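N-formylglutamate amidohydrolase (Ralstonia eutropha, PDB 2Q7S) binds zinc and probably acts as a hydrolase of the N-formylglutamate amidohydrolase family. Local coordinates at residues Val65-Gly70 against Asp274-Thr279. Sequence-based numbering, arbitrary orientation. Where two conformers were deposited one is given.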
loop_
_atom_site.group_PDB
_atom_site.type_symbol
_atom_site.label_atom_id
_atom_site.label_comp_id
_atom_site.label_asym_id
_atom_site.label_seq_id
_atom_site.Cartn_x
_atom_site.Cartn_y
_atom_site.Cartn_z
ATOM N N VAL A 65 -4.459 13.876 -3.498
ATOM C CA VAL A 65 -5.537 13.334 -2.718
ATOM C C VAL A 65 -6.189 14.330 -1.709
ATOM O O VAL A 65 -7.415 14.470 -1.752
ATOM C CB VAL A 65 -5.088 11.987 -2.032
ATOM C CG1 VAL A 65 -6.082 11.551 -0.932
ATOM C CG2 VAL A 65 -4.999 10.907 -3.072
ATOM N N PRO A 66 -5.396 14.974 -0.786
ATOM C CA PRO A 66 -5.916 15.960 0.141
ATOM C C PRO A 66 -6.313 17.274 -0.564
ATOM O O PRO A 66 -7.198 17.981 -0.100
ATOM C CB PRO A 66 -4.733 16.146 1.127
ATOM C CG PRO A 66 -3.590 15.927 0.316
ATOM C CD PRO A 66 -3.960 14.759 -0.498
ATOM N N ARG A 67 -5.778 17.499 -1.762
ATOM C CA ARG A 67 -6.090 18.701 -2.550
ATOM C C ARG A 67 -7.464 18.611 -3.159
ATOM O O ARG A 67 -7.982 19.599 -3.566
ATOM C CB ARG A 67 -5.072 18.889 -3.684
ATOM C CG ARG A 67 -3.593 19.021 -3.201
ATOM C CD ARG A 67 -2.615 19.107 -4.393
ATOM N NE ARG A 67 -2.728 20.430 -5.004
ATOM C CZ ARG A 67 -2.494 20.722 -6.290
ATOM N NH1 ARG A 67 -2.032 19.823 -7.134
ATOM N NH2 ARG A 67 -2.610 21.971 -6.697
ATOM N N VAL A 68 -8.021 17.409 -3.262
ATOM C CA VAL A 68 -9.340 17.230 -3.809
ATOM C C VAL A 68 -10.344 16.793 -2.726
ATOM O O VAL A 68 -11.465 16.485 -3.051
ATOM C CB VAL A 68 -9.351 16.246 -5.023
ATOM C CG1 VAL A 68 -8.358 16.708 -6.063
ATOM C CG2 VAL A 68 -9.079 14.777 -4.565
ATOM N N GLY A 69 -9.968 16.828 -1.449
ATOM C CA GLY A 69 -10.923 16.508 -0.379
ATOM C C GLY A 69 -10.687 15.179 0.319
ATOM O O GLY A 69 -11.297 14.915 1.340
ATOM N N GLY A 70 -9.740 14.389 -0.187
ATOM C CA GLY A 70 -9.394 13.090 0.423
ATOM C C GLY A 70 -8.413 13.145 1.567
ATOM O O GLY A 70 -7.858 14.200 1.921
ATOM N N ASP A 274 -0.705 12.979 -14.250
ATOM C CA ASP A 274 -1.784 12.045 -14.593
ATOM C C ASP A 274 -2.590 11.557 -13.384
ATOM O O ASP A 274 -3.825 11.468 -13.442
ATOM C CB ASP A 274 -1.244 10.863 -15.392
ATOM C CG ASP A 274 -0.796 11.258 -16.770
ATOM O OD1 ASP A 274 -1.024 12.423 -17.189
ATOM O OD2 ASP A 274 -0.198 10.403 -17.434
ATOM N N LEU A 275 -1.910 11.249 -12.282
ATOM C CA LEU A 275 -2.604 10.829 -11.064
ATOM C C LEU A 275 -3.361 11.943 -10.359
ATOM O O LEU A 275 -4.347 11.680 -9.719
ATOM C CB LEU A 275 -1.652 10.144 -10.073
ATOM C CG LEU A 275 -1.050 8.820 -10.476
ATOM C CD1 LEU A 275 0.022 8.319 -9.468
ATOM C CD2 LEU A 275 -2.192 7.804 -10.660
ATOM N N THR A 276 -2.878 13.197 -10.441
ATOM C CA THR A 276 -3.640 14.336 -9.984
ATOM C C THR A 276 -4.961 14.481 -10.724
ATOM O O THR A 276 -6.013 14.686 -10.128
ATOM C CB THR A 276 -2.822 15.624 -10.086
ATOM O OG1 THR A 276 -1.760 15.556 -9.129
ATOM C CG2 THR A 276 -3.661 16.779 -9.777
ATOM N N LEU A 277 -4.889 14.430 -12.049
ATOM C CA LEU A 277 -6.081 14.463 -12.884
ATOM C C LEU A 277 -6.988 13.250 -12.633
ATOM O O LEU A 277 -8.214 13.399 -12.622
ATOM C CB LEU A 277 -5.710 14.574 -14.370
ATOM C CG LEU A 277 -5.368 15.927 -15.023
ATOM C CD1 LEU A 277 -6.589 16.734 -15.428
ATOM C CD2 LEU A 277 -4.465 16.775 -14.180
ATOM N N LEU A 278 -6.422 12.071 -12.408
ATOM C CA LEU A 278 -7.238 10.881 -12.124
ATOM C C LEU A 278 -7.942 11.084 -10.763
ATOM O O LEU A 278 -9.115 10.769 -10.606
ATOM C CB LEU A 278 -6.374 9.601 -12.068
ATOM C CG LEU A 278 -7.083 8.388 -11.456
ATOM C CD1 LEU A 278 -8.191 7.920 -12.395
ATOM C CD2 LEU A 278 -6.074 7.259 -11.067
ATOM N N THR A 279 -7.235 11.688 -9.817
ATOM C CA THR A 279 -7.728 11.850 -8.425
ATOM C C THR A 279 -8.885 12.829 -8.380
ATOM O O THR A 279 -9.817 12.670 -7.614
ATOM C CB THR A 279 -6.539 12.223 -7.433
ATOM O OG1 THR A 279 -5.574 11.157 -7.384
ATOM C CG2 THR A 279 -7.020 12.415 -6.007
HETATM O O HOH W 1 -1.216 17.358 -7.030
#
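Thr279, which Val65 and Val68 touch across this contact, shares the carbonyl oxygen Leu275 O between two donors. Its backbone N reaches Leu275 O in the regular helical bond, and its hydroxyl adds a second at 2.7 Å from OG1 to Leu275 O, with a C=O...OG1 angle of 151°. The donors come from opposite faces of the carbonyl plane, and the hydroxyl bond, with the packing of the methyl, would hold the rotation of the side chain. With OG1 turned back along its own helix, CG2 stands anti to the backbone N (chi1 -63° for OG1) and presents a methyl to the loop. Val68 meets it with CG2, the branch lying between its backbone N and carbonyl carbon; Val68 CG2 and Thr279 CG2 are 3.4 Å apart, a tight contact, and the two side chains cross at about a right angle. The same methyl lies 3.7 Å from Val65 CA and 3.9 Å from Val65 CG2. Val68 extends this apolar patch to Leu280 and Ala283 of the same helix, while Trp62 also packs on Thr279.

On the outer side, Arg67 NH1 donates to a water 2.6 Å away, which sits at the guanidinium edge, in its plane, and lies 2.8 Å from Thr276 OG1. That hydroxyl also bonds to Gln272 O, one turn earlier.

Within the loop, Gly70 N bonds to Val65 O at 2.8 Å and Gly69 N makes a weak bond to Pro66 O; with Gly69 at a positive phi (108°), this is a Schellman-like pattern. Remote from the zinc site, the C-terminal helix 267-289 here packs against the connection between helix 58-61 and strand 71-75 of the mixed sheet, within the alpha/beta fold of the N-formylglutamate amidohydrolase family, of the zinc exopeptidase clan.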